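Local coordinates for PF14_0633 protein (Plasmodium falciparum, PDB 3IGM) that binds its cognate DNA as a domain-swapped dimer through its AP2 domain and probably regulates transcription, at residues A19-F24 with R30-F35. Sequence-based numbering, arbitrary orientation.
Sequences AWLAFF and RRSRTF. With nucleotides of chain B; nucleotides of chain C.
Arg30 turns one face of its guanidinium to Phe23 CD1, which sits toward the rim, and its chain, extended from CG to NE, carries NH1 to a hydrogen bond with O6 of a guanine base. Arg31 lays CB over one face of the Phe24 ring, a CH-pi contact 4.0 Å from the centroid. A bend at chi3 (75°) then brings Arg31 NE to OP1 of DA4 of chain B (2.9 Å), while NH1 forms a salt bridge with Asp26. Ser32 works on two sides: CB covers the Phe23 face opposite N4 of DC3 of chain C, and OG donates to N7 of DA4 of chain B (2.8 Å). Ser32 N holds OP2 of the same nucleotide at 2.8 Å. Arg33 forms a pair of backbone hydrogen bonds with Ala22, its N 2.8 Å from Ala22 O. Thr34 lies alongside Leu21, Thr34 OG1 3.2 Å from Leu21 CD2, and Thr34 N donates to OP2 of DC3 of chain B (2.8 Å). Phe35 closes the antiparallel pairing with Trp20; Phe54 and Ala51 of the second subunit pack on the face carrying Ala22, Phe24, Arg33 and Phe35. In this AP2 sheet, amides of 31-35 thus alternate between strand 19-24 and phosphates, while Arg30 and Ser32 bond to base atoms, consistent with a part in sequence recognition.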
# COMPACT_ATOMS: atom_id res chain seq x y z
N ALA A 19 2.90 6.18 -3.83
CA ALA A 19 3.78 7.24 -3.33
C ALA A 19 3.24 8.61 -3.71
O ALA A 19 2.54 8.75 -4.73
CB ALA A 19 5.19 7.07 -3.90
N TRP A 20 3.57 9.60 -2.88
CA TRP A 20 3.37 11.00 -3.19
C TRP A 20 4.53 11.47 -4.03
O TRP A 20 5.69 11.22 -3.68
CB TRP A 20 3.37 11.85 -1.90
CG TRP A 20 2.36 11.45 -0.88
CD1 TRP A 20 2.56 10.67 0.22
CD2 TRP A 20 0.97 11.81 -0.88
NE1 TRP A 20 1.37 10.53 0.91
CE2 TRP A 20 0.39 11.21 0.26
CE3 TRP A 20 0.16 12.58 -1.73
CZ2 TRP A 20 -0.98 11.36 0.57
CZ3 TRP A 20 -1.20 12.73 -1.42
CH2 TRP A 20 -1.75 12.12 -0.27
N LEU A 21 4.24 12.14 -5.15
CA LEU A 21 5.29 12.86 -5.84
C LEU A 21 5.08 14.36 -5.70
O LEU A 21 3.96 14.86 -5.81
CB LEU A 21 5.45 12.46 -7.31
CG LEU A 21 5.44 11.02 -7.83
CD1 LEU A 21 6.10 10.94 -9.20
CD2 LEU A 21 6.01 9.99 -6.91
N ALA A 22 6.17 15.05 -5.41
CA ALA A 22 6.19 16.50 -5.36
C ALA A 22 6.75 16.95 -6.70
O ALA A 22 7.89 16.63 -7.08
CB ALA A 22 7.08 16.98 -4.20
N PHE A 23 5.90 17.67 -7.44
CA PHE A 23 6.23 18.19 -8.75
C PHE A 23 6.61 19.64 -8.59
O PHE A 23 5.93 20.39 -7.91
CB PHE A 23 5.04 18.04 -9.71
CG PHE A 23 4.83 16.62 -10.18
CD1 PHE A 23 5.39 16.19 -11.38
CD2 PHE A 23 4.12 15.71 -9.40
CE1 PHE A 23 5.24 14.88 -11.81
CE2 PHE A 23 3.96 14.39 -9.81
CZ PHE A 23 4.52 13.97 -11.03
N PHE A 24 7.72 20.04 -9.21
CA PHE A 24 8.26 21.38 -9.02
C PHE A 24 8.93 21.83 -10.31
O PHE A 24 9.36 21.01 -11.12
CB PHE A 24 9.27 21.41 -7.85
CG PHE A 24 10.49 20.52 -8.04
CD1 PHE A 24 11.72 21.05 -8.44
CD2 PHE A 24 10.41 19.15 -7.81
CE1 PHE A 24 12.84 20.22 -8.61
CE2 PHE A 24 11.52 18.32 -7.98
CZ PHE A 24 12.73 18.85 -8.38
N ARG A 30 10.02 20.88 -15.71
CA ARG A 30 9.17 20.24 -14.71
C ARG A 30 9.75 18.90 -14.25
O ARG A 30 10.11 18.03 -15.06
CB ARG A 30 7.73 20.05 -15.21
CG ARG A 30 6.74 19.77 -14.08
CD ARG A 30 5.35 19.58 -14.64
NE ARG A 30 4.32 19.58 -13.60
CZ ARG A 30 3.12 19.00 -13.73
NH1 ARG A 30 2.79 18.36 -14.86
NH2 ARG A 30 2.26 19.05 -12.73
N ARG A 31 9.82 18.74 -12.93
CA ARG A 31 10.52 17.62 -12.31
C ARG A 31 9.69 17.07 -11.18
O ARG A 31 8.72 17.69 -10.76
CB ARG A 31 11.90 18.07 -11.80
CG ARG A 31 12.85 18.53 -12.91
CD ARG A 31 14.23 18.91 -12.38
NE ARG A 31 15.02 17.73 -12.04
CZ ARG A 31 16.22 17.76 -11.47
NH1 ARG A 31 16.80 18.93 -11.16
NH2 ARG A 31 16.86 16.62 -11.21
N SER A 32 10.05 15.89 -10.69
CA SER A 32 9.34 15.29 -9.57
C SER A 32 10.27 14.60 -8.58
O SER A 32 11.32 14.09 -8.95
CB SER A 32 8.26 14.33 -10.06
OG SER A 32 8.82 13.14 -10.59
N ARG A 33 9.85 14.60 -7.32
CA ARG A 33 10.54 13.88 -6.26
C ARG A 33 9.56 12.92 -5.59
O ARG A 33 8.44 13.30 -5.21
CB ARG A 33 11.15 14.86 -5.25
CG ARG A 33 11.75 14.24 -3.99
CD ARG A 33 13.16 13.70 -4.17
NE ARG A 33 14.13 14.74 -4.53
CZ ARG A 33 15.03 15.26 -3.70
NH1 ARG A 33 15.10 14.88 -2.42
NH2 ARG A 33 15.88 16.16 -4.15
N THR A 34 9.99 11.67 -5.45
CA THR A 34 9.15 10.60 -4.94
C THR A 34 9.24 10.41 -3.42
O THR A 34 10.34 10.32 -2.86
CB THR A 34 9.50 9.29 -5.67
OG1 THR A 34 9.17 9.42 -7.07
CG2 THR A 34 8.74 8.13 -5.08
N PHE A 35 8.08 10.31 -2.77
CA PHE A 35 7.99 10.08 -1.33
C PHE A 35 7.09 8.89 -1.01
O PHE A 35 5.86 9.02 -0.93
CB PHE A 35 7.47 11.34 -0.62
CG PHE A 35 8.41 12.51 -0.69
CD1 PHE A 35 9.35 12.73 0.34
CD2 PHE A 35 8.36 13.39 -1.76
CE1 PHE A 35 10.22 13.81 0.29
CE2 PHE A 35 9.23 14.48 -1.83
CZ PHE A 35 10.16 14.69 -0.80
P DA B 4 13.36 14.36 -12.93
OP1 DA B 4 14.61 15.13 -13.14
OP2 DA B 4 12.24 14.88 -12.13
O5' DA B 4 12.77 13.99 -14.37
C5' DA B 4 13.52 13.18 -15.30
C4' DA B 4 12.76 13.14 -16.61
O4' DA B 4 11.55 12.35 -16.44
C3' DA B 4 12.27 14.49 -17.12
O3' DA B 4 12.37 14.46 -18.54
C2' DA B 4 10.83 14.61 -16.62
C1' DA B 4 10.38 13.15 -16.54
N9 DA B 4 9.51 12.80 -15.41
C8 DA B 4 9.50 13.33 -14.15
N7 DA B 4 8.60 12.78 -13.35
C5 DA B 4 7.98 11.82 -14.14
C6 DA B 4 6.94 10.90 -13.92
N6 DA B 4 6.30 10.76 -12.74
N1 DA B 4 6.56 10.09 -14.95
C2 DA B 4 7.19 10.19 -16.13
N3 DA B 4 8.17 11.02 -16.46
C4 DA B 4 8.53 11.82 -15.42
P DC B 3 13.66 10.68 -7.42
OP1 DC B 3 14.86 11.49 -7.14
OP2 DC B 3 12.46 10.82 -6.55
O5' DC B 3 13.28 10.95 -8.95
C5' DC B 3 14.28 10.75 -9.95
C4' DC B 3 13.66 10.80 -11.33
O4' DC B 3 12.66 9.77 -11.44
C3' DC B 3 12.90 12.09 -11.64
O3' DC B 3 13.78 12.93 -12.35
C2' DC B 3 11.68 11.64 -12.47
C1' DC B 3 11.82 10.12 -12.52
N1 DC B 3 10.57 9.34 -12.33
C2 DC B 3 10.01 8.74 -13.47
O2 DC B 3 10.55 8.88 -14.58
N3 DC B 3 8.88 8.01 -13.32
C4 DC B 3 8.31 7.87 -12.11
N4 DC B 3 7.20 7.12 -12.05
C5 DC B 3 8.86 8.49 -10.94
C6 DC B 3 9.98 9.21 -11.09
P DC C 3 -4.83 14.17 -7.77
OP1 DC C 3 -6.20 13.62 -7.63
OP2 DC C 3 -4.06 14.49 -6.53
O5' DC C 3 -3.96 13.16 -8.67
C5' DC C 3 -4.59 12.33 -9.63
C4' DC C 3 -3.67 11.78 -10.70
O4' DC C 3 -2.85 12.79 -11.35
C3' DC C 3 -2.71 10.67 -10.27
O3' DC C 3 -3.02 9.61 -11.14
C2' DC C 3 -1.34 11.19 -10.64
C1' DC C 3 -1.72 12.09 -11.82
N1 DC C 3 -0.63 13.03 -12.24
C2 DC C 3 -0.32 13.16 -13.61
O2 DC C 3 -0.95 12.52 -14.45
N3 DC C 3 0.67 14.01 -13.97
C4 DC C 3 1.34 14.69 -13.04
N4 DC C 3 2.31 15.50 -13.43
C5 DC C 3 1.03 14.57 -11.65
C6 DC C 3 0.05 13.73 -11.30